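Local coordinates for uncharacterized protein (Bacteroides caccae, PDB 3NO2) that is of unknown function but folds as a six-bladed beta-propeller, at residues A[14-18]-A[27-33]; A[23-27]-A[263-267]; A[8-12]-A[38-44]; A[51-57]-A[78-84]. One frame throughout, in Å; residues are numbered along the deposited sequence. Where two conformers were deposited one is given.

Contact 1: A[14-18]-A[27-33]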
loop_
_atom_site.group_PDB
_atom_site.type_symbol
_atom_site.label_atom_id
_atom_site.label_comp_id
_atom_site.label_asym_id
_atom_site.label_seq_id
_atom_site.Cartn_x
_atom_site.Cartn_y
_atom_site.Cartn_z
ATOM N N TRP A 14 7.077 12.228 -0.485
ATOM C CA TRP A 14 6.206 13.267 0.060
ATOM C C TRP A 14 6.396 13.256 1.551
ATOM O O TRP A 14 6.213 12.246 2.221
ATOM C CB TRP A 14 4.733 12.950 -0.231
ATOM C CG TRP A 14 3.761 14.045 0.044
ATOM C CD1 TRP A 14 4.033 15.342 0.394
ATOM C CD2 TRP A 14 2.333 13.934 0.033
ATOM N NE1 TRP A 14 2.858 16.042 0.591
ATOM C CE2 TRP A 14 1.803 15.206 0.337
ATOM C CE3 TRP A 14 1.453 12.887 -0.245
ATOM C CZ2 TRP A 14 0.423 15.456 0.383
ATOM C CZ3 TRP A 14 0.081 13.144 -0.167
ATOM C CH2 TRP A 14 -0.400 14.410 0.090
ATOM N N ASN A 15 6.831 14.389 2.091
ATOM C CA ASN A 15 7.169 14.504 3.509
ATOM C C ASN A 15 6.038 14.807 4.469
ATOM O O ASN A 15 6.280 15.304 5.585
ATOM C CB ASN A 15 8.327 15.506 3.688
ATOM C CG ASN A 15 7.896 16.952 3.446
ATOM O OD1 ASN A 15 6.729 17.263 3.142
ATOM N ND2 ASN A 15 8.855 17.876 3.602
ATOM N N LYS A 16 4.806 14.503 4.058
ATOM C CA LYS A 16 3.584 14.646 4.862
ATOM C C LYS A 16 2.724 13.430 4.631
ATOM O O LYS A 16 2.754 12.849 3.541
ATOM C CB LYS A 16 2.737 15.865 4.413
ATOM C CG LYS A 16 3.427 17.220 4.519
ATOM C CD LYS A 16 3.877 17.577 5.902
ATOM C CE LYS A 16 4.554 18.983 5.881
ATOM N NZ LYS A 16 5.062 19.447 7.212
ATOM N N ILE A 17 1.906 13.065 5.613
ATOM C CA ILE A 17 0.681 12.311 5.333
ATOM C C ILE A 17 -0.479 13.304 5.449
ATOM O O ILE A 17 -0.347 14.344 6.099
ATOM C CB ILE A 17 0.486 11.064 6.225
ATOM C CG1 ILE A 17 0.446 11.441 7.688
ATOM C CG2 ILE A 17 1.649 10.057 5.924
ATOM C CD1 ILE A 17 0.142 10.287 8.604
ATOM N N ALA A 18 -1.579 13.032 4.784
ATOM C CA ALA A 18 -2.644 14.000 4.656
ATOM C C ALA A 18 -3.983 13.329 4.625
ATOM O O ALA A 18 -4.100 12.155 4.261
ATOM C CB ALA A 18 -2.436 14.883 3.409
ATOM N N ILE A 27 -6.943 19.294 0.868
ATOM C CA ILE A 27 -6.231 18.740 2.048
ATOM C C ILE A 27 -6.808 19.427 3.296
ATOM O O ILE A 27 -6.741 20.682 3.414
ATOM C CB ILE A 27 -4.724 18.963 1.935
ATOM C CG1 ILE A 27 -4.168 18.085 0.823
ATOM C CG2 ILE A 27 -4.015 18.639 3.285
ATOM C CD1 ILE A 27 -2.649 18.242 0.561
ATOM N N VAL A 28 -7.416 18.659 4.198
ATOM C CA VAL A 28 -8.021 19.222 5.396
ATOM C C VAL A 28 -7.188 18.986 6.659
ATOM O O VAL A 28 -7.523 19.523 7.712
ATOM C CB VAL A 28 -9.454 18.738 5.580
ATOM C CG1 VAL A 28 -10.321 19.186 4.360
ATOM C CG2 VAL A 28 -9.538 17.235 5.821
ATOM N N TRP A 29 -6.135 18.180 6.569
ATOM C CA TRP A 29 -5.300 17.818 7.715
ATOM C C TRP A 29 -4.007 17.253 7.174
ATOM O O TRP A 29 -4.019 16.550 6.129
ATOM C CB TRP A 29 -6.011 16.734 8.493
ATOM C CG TRP A 29 -5.274 16.100 9.677
ATOM C CD1 TRP A 29 -5.376 16.457 10.984
ATOM C CD2 TRP A 29 -4.411 14.958 9.639
ATOM N NE1 TRP A 29 -4.604 15.609 11.767
ATOM C CE2 TRP A 29 -4.001 14.686 10.963
ATOM C CE3 TRP A 29 -3.924 14.161 8.620
ATOM C CZ2 TRP A 29 -3.150 13.615 11.277
ATOM C CZ3 TRP A 29 -3.063 13.095 8.937
ATOM C CH2 TRP A 29 -2.694 12.848 10.239
ATOM N N GLU A 30 -2.883 17.622 7.794
ATOM C CA GLU A 30 -1.570 17.035 7.506
ATOM C C GLU A 30 -0.865 16.627 8.804
ATOM O O GLU A 30 -1.212 17.083 9.932
ATOM C CB GLU A 30 -0.635 17.973 6.714
ATOM C CG GLU A 30 -1.086 18.218 5.286
ATOM C CD GLU A 30 -0.144 19.071 4.452
ATOM O OE1 GLU A 30 0.745 19.752 5.031
ATOM O OE2 GLU A 30 -0.292 19.064 3.200
ATOM N N TYR A 31 0.122 15.754 8.636
ATOM C CA TYR A 31 1.023 15.379 9.730
ATOM C C TYR A 31 2.408 15.187 9.129
ATOM O O TYR A 31 2.558 14.569 8.061
ATOM C CB TYR A 31 0.522 14.094 10.375
ATOM C CG TYR A 31 1.288 13.612 11.589
ATOM C CD1 TYR A 31 2.400 12.784 11.466
ATOM C CD2 TYR A 31 0.911 13.999 12.870
ATOM C CE1 TYR A 31 3.104 12.336 12.558
ATOM C CE2 TYR A 31 1.616 13.551 14.003
ATOM C CZ TYR A 31 2.725 12.714 13.835
ATOM O OH TYR A 31 3.424 12.237 14.922
ATOM N N PRO A 32 3.449 15.733 9.766
ATOM C CA PRO A 32 4.761 15.758 9.140
ATOM C C PRO A 32 5.536 14.447 9.270
ATOM O O PRO A 32 5.416 13.704 10.258
ATOM C CB PRO A 32 5.478 16.849 9.932
ATOM C CG PRO A 32 4.911 16.710 11.292
ATOM C CD PRO A 32 3.433 16.411 11.083
ATOM N N LEU A 33 6.340 14.156 8.249
ATOM C CA LEU A 33 7.309 13.083 8.304
ATOM C C LEU A 33 8.698 13.711 8.503
ATOM O O LEU A 33 8.980 14.808 8.013
ATOM C CB LEU A 33 7.282 12.233 7.046
ATOM C CG LEU A 33 5.919 11.620 6.712
ATOM C CD1 LEU A 33 6.007 10.825 5.430
ATOM C CD2 LEU A 33 5.411 10.708 7.846
HETATM O O HOH W 1 7.401 17.392 7.019
#
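Ile-17 and Tyr-31 lie side by side on one face of a beta hairpin, pointing the same way, with CG1 of Ile-17 3.8 Å from CB of Tyr-31. With chi1 at 59°, CG1 stands between the backbone N and the carbonyl carbon, and this branch also reaches CZ3 of the Trp-29 indole, approached obliquely at 4.1 Å. The other branch, CG2, meets Leu-33 CD2 at 4.3 Å. Ile-50, Phe-52 and Ile-61 of the next propeller blade pack on this apolar row, and Arg-63 makes a cation-pi contact with Trp-29. On the reverse face, Ala-18 CB touches Ile-27 CG2, while Ile-27 CD1 abuts the edge of the Trp-14 indole near its plane.

Strand 26-32 is an edge strand of a four-stranded blade and 16-21 is its neighbour. Ile-17 and Tyr-31 form a hydrogen-bonded antiparallel pair, N to O 2.9 Å in both directions. Toward the bend a classic beta bulge sets Val-28 and Trp-29 against Ile-19. At the other end Leu-33 N donates to Asn-15 O from above the carbonyl plane, 46° out of it. A water also donates to Asn-15 O, as well as to Leu-33 O, and accepts from Lys-16 NZ.

Lys-16, bent at chi2, runs obliquely across Glu-30 and Pro-32. Its NZ stays 4.8 Å from Glu-30 OE1, and both side chains were deposited in two conformers. The hairpin is thus two-sided: its Ile-17 face is held by close apolar packing against the neighbouring blade, whereas the Lys-16/Glu-30 attraction is probably loose and adaptable.

Contact 2: A[23-27]-A[263-267]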
loop_
_atom_site.group_PDB
_atom_site.type_symbol
_atom_site.label_atom_id
_atom_site.label_comp_id
_atom_site.label_asym_id
_atom_site.label_seq_id
_atom_site.Cartn_x
_atom_site.Cartn_y
_atom_site.Cartn_z
ATOM N N ASP A 23 -14.624 15.116 -2.165
ATOM C CA ASP A 23 -15.530 15.929 -2.956
ATOM C C ASP A 23 -14.928 17.263 -3.323
ATOM O O ASP A 23 -15.004 17.673 -4.487
ATOM C CB ASP A 23 -16.821 16.186 -2.180
ATOM C CG ASP A 23 -17.712 14.947 -2.068
ATOM O OD1 ASP A 23 -17.467 13.917 -2.743
ATOM O OD2 ASP A 23 -18.700 15.037 -1.321
ATOM N N THR A 24 -14.321 17.945 -2.363
ATOM C CA THR A 24 -13.687 19.225 -2.614
ATOM C C THR A 24 -12.260 19.135 -3.161
ATOM O O THR A 24 -11.731 20.104 -3.715
ATOM C CB THR A 24 -13.686 20.102 -1.374
ATOM O OG1 THR A 24 -12.789 19.494 -0.427
ATOM C CG2 THR A 24 -15.093 20.271 -0.747
ATOM N N LYS A 25 -11.651 17.957 -2.996
ATOM C CA LYS A 25 -10.244 17.731 -3.350
ATOM C C LYS A 25 -9.292 18.582 -2.505
ATOM O O LYS A 25 -8.170 18.829 -2.934
ATOM C CB LYS A 25 -9.967 17.857 -4.829
ATOM C CG LYS A 25 -10.854 17.026 -5.736
ATOM C CD LYS A 25 -10.422 17.098 -7.192
ATOM C CE LYS A 25 -11.306 16.412 -8.190
ATOM N NZ LYS A 25 -10.750 16.543 -9.555
ATOM N N GLU A 26 -9.716 18.999 -1.323
ATOM C CA GLU A 26 -8.902 19.822 -0.440
ATOM C C GLU A 26 -8.192 18.963 0.596
ATOM O O GLU A 26 -8.769 18.019 1.130
ATOM C CB GLU A 26 -9.776 20.847 0.268
ATOM C CG GLU A 26 -10.362 21.912 -0.684
ATOM C CD GLU A 26 -9.438 23.097 -0.968
ATOM O OE1 GLU A 26 -8.296 23.113 -0.457
ATOM O OE2 GLU A 26 -9.881 24.020 -1.699
ATOM N N ILE A 27 -6.943 19.294 0.868
ATOM C CA ILE A 27 -6.231 18.740 2.048
ATOM C C ILE A 27 -6.808 19.427 3.296
ATOM O O ILE A 27 -6.741 20.682 3.414
ATOM C CB ILE A 27 -4.724 18.963 1.935
ATOM C CG1 ILE A 27 -4.168 18.085 0.823
ATOM C CG2 ILE A 27 -4.015 18.639 3.285
ATOM C CD1 ILE A 27 -2.649 18.242 0.561
ATOM N N VAL A 263 1.526 20.257 -7.637
ATOM C CA VAL A 263 1.922 21.277 -6.656
ATOM C C VAL A 263 1.118 21.122 -5.371
ATOM O O VAL A 263 1.633 21.132 -4.238
ATOM C CB VAL A 263 1.767 22.702 -7.265
ATOM C CG1 VAL A 263 2.070 23.757 -6.217
ATOM C CG2 VAL A 263 2.705 22.876 -8.494
ATOM N N LYS A 264 -0.194 20.918 -5.528
ATOM C CA LYS A 264 -1.080 20.806 -4.407
ATOM C C LYS A 264 -0.893 19.491 -3.675
ATOM O O LYS A 264 -1.035 19.455 -2.469
ATOM C CB LYS A 264 -2.529 20.923 -4.917
ATOM C CG LYS A 264 -3.624 21.024 -3.913
ATOM C CD LYS A 264 -4.980 21.207 -4.644
ATOM C CE LYS A 264 -6.150 21.303 -3.717
ATOM N NZ LYS A 264 -7.485 21.268 -4.462
ATOM N N PHE A 265 -0.690 18.393 -4.422
ATOM C CA PHE A 265 -0.590 17.065 -3.850
ATOM C C PHE A 265 0.846 16.546 -4.056
ATOM O O PHE A 265 1.403 16.665 -5.142
ATOM C CB PHE A 265 -1.579 16.094 -4.537
ATOM C CG PHE A 265 -3.006 16.588 -4.537
ATOM C CD1 PHE A 265 -3.698 16.757 -3.347
ATOM C CD2 PHE A 265 -3.624 16.936 -5.711
ATOM C CE1 PHE A 265 -4.987 17.281 -3.345
ATOM C CE2 PHE A 265 -4.926 17.420 -5.722
ATOM C CZ PHE A 265 -5.595 17.576 -4.541
ATOM N N GLY A 266 1.430 16.000 -3.020
ATOM C CA GLY A 266 2.659 15.245 -3.195
ATOM C C GLY A 266 2.400 13.921 -3.899
ATOM O O GLY A 266 1.264 13.567 -4.259
HETATM N N MSE A 267 3.454 13.163 -4.072
HETATM C CA MSE A 267 3.380 11.872 -4.710
HETATM C C MSE A 267 2.734 10.871 -3.761
HETATM O O MSE A 267 3.100 10.767 -2.594
HETATM C CB MSE A 267 4.749 11.419 -5.121
HETATM C CG MSE A 267 5.433 12.375 -6.089
HETATM SE SE MSE A 267 6.976 11.652 -6.966
HETATM C CE MSE A 267 8.053 11.684 -5.456
#
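The bend of the outer hairpin of the first blade, between strands 16-21 and 26-32, meets the loop that leads from strand 255-259 of the last blade into strand 270-274, with Lys-25 opposed to Lys-264 and Phe-265. The centre of the contact is a single backbone oxygen, Lys-25 O. Lys-264 NZ donates to it at 3.0 Å from above the carbonyl plane, 56° out of it, and the edge of the Phe-265 ring approaches the same oxygen in the ring plane, CZ lying 3.3 Å away. The two neighbouring side chains converge there: with CG opposite the backbone N (chi1 -172°) and the rest extended, Lys-264 passes its CG 3.9 Å above the centre of the Phe-265 ring and carries NZ to the oxygen.

Beside this, Ile-27 CD1 reaches Lys-264 O at 3.6 Å and meets Phe-265 CD1 obliquely at 4.3 Å. On the hairpin side an ST turn shapes the bend: Thr-24 OG1 accepts from Glu-26 N at 3.2 Å. Glu-26 OE1, from a side chain with two deposited conformers, is 4.5 Å from Lys-264 NZ, too far for a salt bridge. Lys-25 turns its own amine elsewhere, to Gln-258 O and the ring of Trp-257 in the last blade, and Asp-261 OD1 accepts from the backbone N of Val-263 and Lys-264.

Lys-25 thus joins the blades twice, its carbonyl accepting from Lys-264 and its amine reaching Gln-258 and Trp-257. The Lys-264 charge and the ring edge, with its partly positive hydrogens, should both suit the negative end of that carbonyl.

Contact 3: A[8-12]-A[38-44]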
loop_
_atom_site.group_PDB
_atom_site.type_symbol
_atom_site.label_atom_id
_atom_site.label_comp_id
_atom_site.label_asym_id
_atom_site.label_seq_id
_atom_site.Cartn_x
_atom_site.Cartn_y
_atom_site.Cartn_z
ATOM N N LEU A 8 -7.314 9.253 3.538
ATOM C CA LEU A 8 -5.979 9.327 4.155
ATOM C C LEU A 8 -4.968 8.887 3.084
ATOM O O LEU A 8 -5.149 7.836 2.489
ATOM C CB LEU A 8 -5.908 8.425 5.383
ATOM C CG LEU A 8 -4.589 8.291 6.123
ATOM C CD1 LEU A 8 -4.164 9.613 6.768
ATOM C CD2 LEU A 8 -4.656 7.144 7.138
ATOM N N VAL A 9 -3.945 9.670 2.861
ATOM C CA VAL A 9 -2.949 9.395 1.787
ATOM C C VAL A 9 -1.534 9.663 2.291
ATOM O O VAL A 9 -1.295 10.476 3.205
ATOM C CB VAL A 9 -3.198 10.233 0.508
ATOM C CG1 VAL A 9 -4.517 9.787 -0.158
ATOM C CG2 VAL A 9 -3.210 11.755 0.761
ATOM N N GLY A 10 -0.582 9.032 1.615
ATOM C CA GLY A 10 0.808 9.274 1.828
ATOM C C GLY A 10 1.583 8.765 0.635
ATOM O O GLY A 10 1.001 8.159 -0.290
ATOM N N GLY A 11 2.881 8.961 0.602
ATOM C CA GLY A 11 3.693 8.410 -0.464
ATOM C C GLY A 11 5.147 8.659 -0.329
ATOM O O GLY A 11 5.578 9.662 0.280
ATOM N N SER A 12 5.947 7.797 -0.959
ATOM C CA SER A 12 7.368 7.955 -0.985
ATOM C C SER A 12 7.688 9.287 -1.645
ATOM O O SER A 12 7.124 9.623 -2.700
ATOM C CB SER A 12 7.970 6.807 -1.778
ATOM O OG SER A 12 9.373 6.933 -1.828
ATOM N N GLU A 38 10.233 7.479 4.991
ATOM C CA GLU A 38 9.620 7.165 3.724
ATOM C C GLU A 38 8.332 6.447 4.040
ATOM O O GLU A 38 8.391 5.369 4.660
ATOM C CB GLU A 38 10.499 6.262 2.850
ATOM C CG GLU A 38 9.909 5.966 1.485
ATOM C CD GLU A 38 10.540 4.858 0.703
ATOM O OE1 GLU A 38 11.257 3.989 1.261
ATOM O OE2 GLU A 38 10.242 4.798 -0.528
ATOM N N CYS A 39 7.188 7.000 3.634
ATOM C CA CYS A 39 5.876 6.422 3.899
ATOM C C CYS A 39 5.261 5.826 2.655
ATOM O O CYS A 39 4.910 6.536 1.711
ATOM C CB CYS A 39 4.922 7.451 4.486
ATOM S SG CYS A 39 3.262 6.807 4.736
ATOM N N ASN A 40 5.180 4.488 2.651
ATOM C CA ASN A 40 4.471 3.712 1.613
ATOM C C ASN A 40 3.225 3.007 2.088
ATOM O O ASN A 40 2.626 2.303 1.285
ATOM C CB ASN A 40 5.426 2.714 0.948
ATOM C CG ASN A 40 6.431 3.402 0.030
ATOM O OD1 ASN A 40 6.022 4.047 -0.979
ATOM N ND2 ASN A 40 7.729 3.263 0.317
ATOM N N SER A 41 2.847 3.191 3.354
ATOM C CA SER A 41 1.643 2.616 3.920
ATOM C C SER A 41 1.005 3.563 4.947
ATOM O O SER A 41 1.638 3.948 5.932
ATOM C CB SER A 41 1.948 1.317 4.668
ATOM O OG SER A 41 2.376 0.308 3.730
ATOM N N VAL A 42 -0.271 3.890 4.694
ATOM C CA VAL A 42 -1.165 4.533 5.649
ATOM C C VAL A 42 -2.425 3.699 5.800
ATOM O O VAL A 42 -2.842 3.019 4.856
ATOM C CB VAL A 42 -1.547 5.986 5.253
ATOM C CG1 VAL A 42 -0.325 6.876 5.085
ATOM C CG2 VAL A 42 -2.392 6.071 3.972
ATOM N N ALA A 43 -3.061 3.760 6.960
ATOM C CA ALA A 43 -4.296 3.022 7.212
ATOM C C ALA A 43 -5.050 3.722 8.338
ATOM O O ALA A 43 -4.467 4.421 9.157
ATOM C CB ALA A 43 -3.984 1.549 7.580
ATOM N N ALA A 44 -6.369 3.578 8.326
ATOM C CA ALA A 44 -7.263 4.142 9.354
ATOM C C ALA A 44 -8.007 3.048 10.039
ATOM O O ALA A 44 -8.424 2.058 9.421
ATOM C CB ALA A 44 -8.250 5.122 8.733
HETATM O O HOH W 2 7.496 9.484 2.302
#
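Leu-8 overlaps Val-42 obliquely, its CG 3.8 Å from Val-42 CG2. Its CG is opposite the backbone N (chi1 176°), and from there CD2 extends over the neighbouring backbone to lie 3.4 Å from Ala-43 O. The other Val-42 methyl, CG1, comes 4.1 Å from Gly-10 N, where the chain carries no side chain to hold it off.

In the propeller this is packing between blades: strand 6-10, second in the first blade, lies against strand 41-44, the first strand of the next blade. Backbone bonds from Leu-8 to Cys-272 and from Gly-10 to Thr-270 join strand 6-10 to strand 270-274, the C-terminal strand that completes the first blade.

Past the C-terminal end of strand 6-10, and before strand 41-44 begins, the contact becomes polar. Ser-12 OG donates to Glu-38 OE2 at 2.6 Å, meeting the oxygen on its anti side close to the carboxylate plane. Asn-40 ND2, 3.1 Å from the same oxygen, instead arrives almost perpendicular to that plane. A bound citrate, probably from the crystallisation liquor, also hydrogen-bonds to OE2, and Gln-80 NE2 takes OE1, so the carboxylate is fixed from several directions. The Asn-40 amide is itself held by Gln-80 and Ser-269. Beside this cluster a water accepts from Cys-39 N at 2.8 Å and lies 2.8 Å from Gly-11 O, bridging the two chain segments.

Contact 4: A[51-57]-A[78-84]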
loop_
_atom_site.group_PDB
_atom_site.type_symbol
_atom_site.label_atom_id
_atom_site.label_comp_id
_atom_site.label_asym_id
_atom_site.label_seq_id
_atom_site.Cartn_x
_atom_site.Cartn_y
_atom_site.Cartn_z
ATOM N N LEU A 51 -2.676 4.884 11.319
ATOM C CA LEU A 51 -1.497 4.029 11.371
ATOM C C LEU A 51 -0.649 4.337 10.127
ATOM O O LEU A 51 -1.211 4.458 9.019
ATOM C CB LEU A 51 -1.943 2.565 11.292
ATOM C CG LEU A 51 -0.845 1.515 11.133
ATOM C CD1 LEU A 51 0.103 1.430 12.354
ATOM C CD2 LEU A 51 -1.486 0.138 10.828
ATOM N N PHE A 52 0.656 4.480 10.280
ATOM C CA PHE A 52 1.516 4.620 9.103
ATOM C C PHE A 52 2.859 4.022 9.343
ATOM O O PHE A 52 3.378 4.048 10.467
ATOM C CB PHE A 52 1.619 6.099 8.626
ATOM C CG PHE A 52 2.313 7.051 9.566
ATOM C CD1 PHE A 52 1.638 7.626 10.634
ATOM C CD2 PHE A 52 3.622 7.355 9.379
ATOM C CE1 PHE A 52 2.301 8.511 11.464
ATOM C CE2 PHE A 52 4.289 8.235 10.210
ATOM C CZ PHE A 52 3.628 8.797 11.266
ATOM N N SER A 53 3.485 3.564 8.263
ATOM C CA SER A 53 4.892 3.186 8.276
ATOM C C SER A 53 5.713 4.324 7.729
ATOM O O SER A 53 5.256 5.136 6.890
ATOM C CB SER A 53 5.199 1.906 7.504
ATOM O OG SER A 53 4.864 2.023 6.144
ATOM N N TYR A 54 6.956 4.375 8.182
ATOM C CA TYR A 54 7.839 5.460 7.816
ATOM C C TYR A 54 9.295 5.048 7.612
ATOM O O TYR A 54 10.207 5.885 7.648
ATOM C CB TYR A 54 7.694 6.633 8.776
ATOM C CG TYR A 54 8.020 6.383 10.231
ATOM C CD1 TYR A 54 9.297 6.586 10.706
ATOM C CD2 TYR A 54 7.039 6.047 11.146
ATOM C CE1 TYR A 54 9.614 6.405 12.043
ATOM C CE2 TYR A 54 7.350 5.862 12.508
ATOM C CZ TYR A 54 8.643 6.030 12.922
ATOM O OH TYR A 54 8.990 5.891 14.247
ATOM N N SER A 55 9.491 3.748 7.349
ATOM C CA SER A 55 10.806 3.138 7.063
ATOM C C SER A 55 11.603 2.906 8.313
ATOM O O SER A 55 11.998 1.771 8.630
ATOM C CB SER A 55 11.601 3.887 5.977
ATOM O OG SER A 55 12.622 3.014 5.483
ATOM N N LYS A 56 11.793 3.940 9.115
ATOM C CA LYS A 56 12.459 3.779 10.413
ATOM C C LYS A 56 11.545 3.178 11.466
ATOM O O LYS A 56 12.024 2.804 12.545
ATOM C CB LYS A 56 13.027 5.131 10.897
ATOM C CG LYS A 56 14.059 5.747 9.958
ATOM C CD LYS A 56 15.189 4.828 9.629
ATOM C CE LYS A 56 16.338 5.524 8.900
ATOM N NZ LYS A 56 15.958 6.127 7.643
ATOM N N GLY A 57 10.273 2.961 11.170
ATOM C CA GLY A 57 9.331 2.387 12.147
ATOM C C GLY A 57 7.927 2.494 11.632
ATOM O O GLY A 57 7.708 2.833 10.460
ATOM N N GLU A 78 13.758 -1.755 7.001
ATOM C CA GLU A 78 12.813 -0.758 6.510
ATOM C C GLU A 78 11.398 -1.224 6.787
ATOM O O GLU A 78 10.859 -2.178 6.171
ATOM C CB GLU A 78 12.981 -0.513 5.019
ATOM C CG GLU A 78 14.354 -0.002 4.616
ATOM C CD GLU A 78 14.427 0.439 3.166
ATOM O OE1 GLU A 78 13.408 0.452 2.463
ATOM O OE2 GLU A 78 15.562 0.800 2.744
HETATM N N MSE A 79 10.709 -0.512 7.678
HETATM C CA MSE A 79 9.308 -0.765 7.960
HETATM C C MSE A 79 8.501 -0.154 6.819
HETATM O O MSE A 79 8.411 1.075 6.694
HETATM C CB MSE A 79 8.929 -0.082 9.279
HETATM C CG MSE A 79 7.577 -0.493 9.754
HETATM SE SE MSE A 79 7.500 -2.197 10.707
HETATM C CE MSE A 79 8.045 -1.585 12.424
ATOM N N GLN A 80 7.874 -1.011 6.019
ATOM C CA GLN A 80 7.185 -0.583 4.815
ATOM C C GLN A 80 5.722 -1.001 4.747
ATOM O O GLN A 80 5.010 -0.434 3.924
ATOM C CB GLN A 80 7.891 -1.073 3.558
ATOM C CG GLN A 80 9.293 -0.510 3.355
ATOM C CD GLN A 80 9.355 0.882 2.797
ATOM O OE1 GLN A 80 8.358 1.556 2.637
ATOM N NE2 GLN A 80 10.569 1.343 2.535
ATOM N N THR A 81 5.271 -1.960 5.565
ATOM C CA THR A 81 3.889 -2.363 5.670
ATOM C C THR A 81 3.266 -1.780 6.913
ATOM O O THR A 81 3.866 -1.803 7.981
ATOM C CB THR A 81 3.795 -3.904 5.781
ATOM O OG1 THR A 81 4.282 -4.549 4.594
ATOM C CG2 THR A 81 2.378 -4.404 6.044
ATOM N N ALA A 82 2.031 -1.316 6.782
ATOM C CA ALA A 82 1.218 -0.882 7.926
ATOM C C ALA A 82 -0.251 -0.869 7.474
ATOM O O ALA A 82 -0.645 0.020 6.728
ATOM C CB ALA A 82 1.665 0.467 8.414
ATOM N N ARG A 83 -1.052 -1.828 7.917
ATOM C CA ARG A 83 -2.469 -1.916 7.554
ATOM C C ARG A 83 -3.274 -2.320 8.778
ATOM O O ARG A 83 -2.746 -2.822 9.766
ATOM C CB ARG A 83 -2.704 -2.888 6.398
ATOM C CG ARG A 83 -2.391 -4.327 6.773
ATOM C CD ARG A 83 -2.807 -5.306 5.717
ATOM N NE ARG A 83 -2.069 -5.151 4.483
ATOM C CZ ARG A 83 -2.553 -4.676 3.343
ATOM N NH1 ARG A 83 -3.815 -4.296 3.249
ATOM N NH2 ARG A 83 -1.781 -4.642 2.287
ATOM N N ILE A 84 -4.582 -2.096 8.703
ATOM C CA ILE A 84 -5.537 -2.618 9.672
ATOM C C ILE A 84 -6.227 -3.820 9.058
ATOM O O ILE A 84 -6.805 -3.731 7.949
ATOM C CB ILE A 84 -6.529 -1.539 10.086
ATOM C CG1 ILE A 84 -5.811 -0.345 10.722
ATOM C CG2 ILE A 84 -7.623 -2.149 11.006
ATOM C CD1 ILE A 84 -5.098 -0.607 12.059
HETATM O O HOH W 3 6.900 3.076 4.498
#
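The Gln-80 amide, whose NE2 lies 4.0 Å from Ser-55 OG, holds Glu-78 OE1 in its own plane through a bond from NE2, while the Tyr-54 ring has Gly-57 O 3.3 Å above one face, toward the rim. Trp-37 stacks on Tyr-54. These groups belong to a blade-to-blade interface of the propeller: strand 50-53, second in its blade, faces strand 78-84, the first strand of the following one. Glu-78 OE1 is also bonded to His-124, and Gln-80 reaches Asn-40 and Glu-38, which links the amide to the neighbouring polar cluster.

Where strand 50-53 gives way to a turn, Ser-55 forms a single antiparallel bridge with selenomethionine Met-79. Ser-55 N donates to Met-79 O in the carbonyl plane at 3.0 Å, and Met-79 N returns a bond to Ser-55 O at 2.8 Å. The Met-79 chain, bent at chi2 and chi3, curls over Gly-57, so that its CE comes back to 4.2 Å from Gly-57 CA. A water sits 2.8 Å from Ser-53 OG. Further along, Leu-51 CG packs on Ala-82 CB, and Leu-51 CD2 ends 3.9 Å from Ile-84 CD1.

Overall arrangement
From the N terminus the chain enters residues 8-12, then 14-18. Contact 1 is the first to close, bending the chain back as a local hairpin, and it falls within the longer loop that contact 3 completes when residues 38-44 begin the second blade. Contact 4 follows contact 3 in series and repeats its theme one blade on, joining the second blade to the third. Contact 2 opens at residues 23-27 and closes only near the C terminus, so it crosses contacts 1 and 3 and encloses contact 4. It shares Ile-27 with contact 1 and brings the last blade to the first, beside the C-terminal strand that completes the ring.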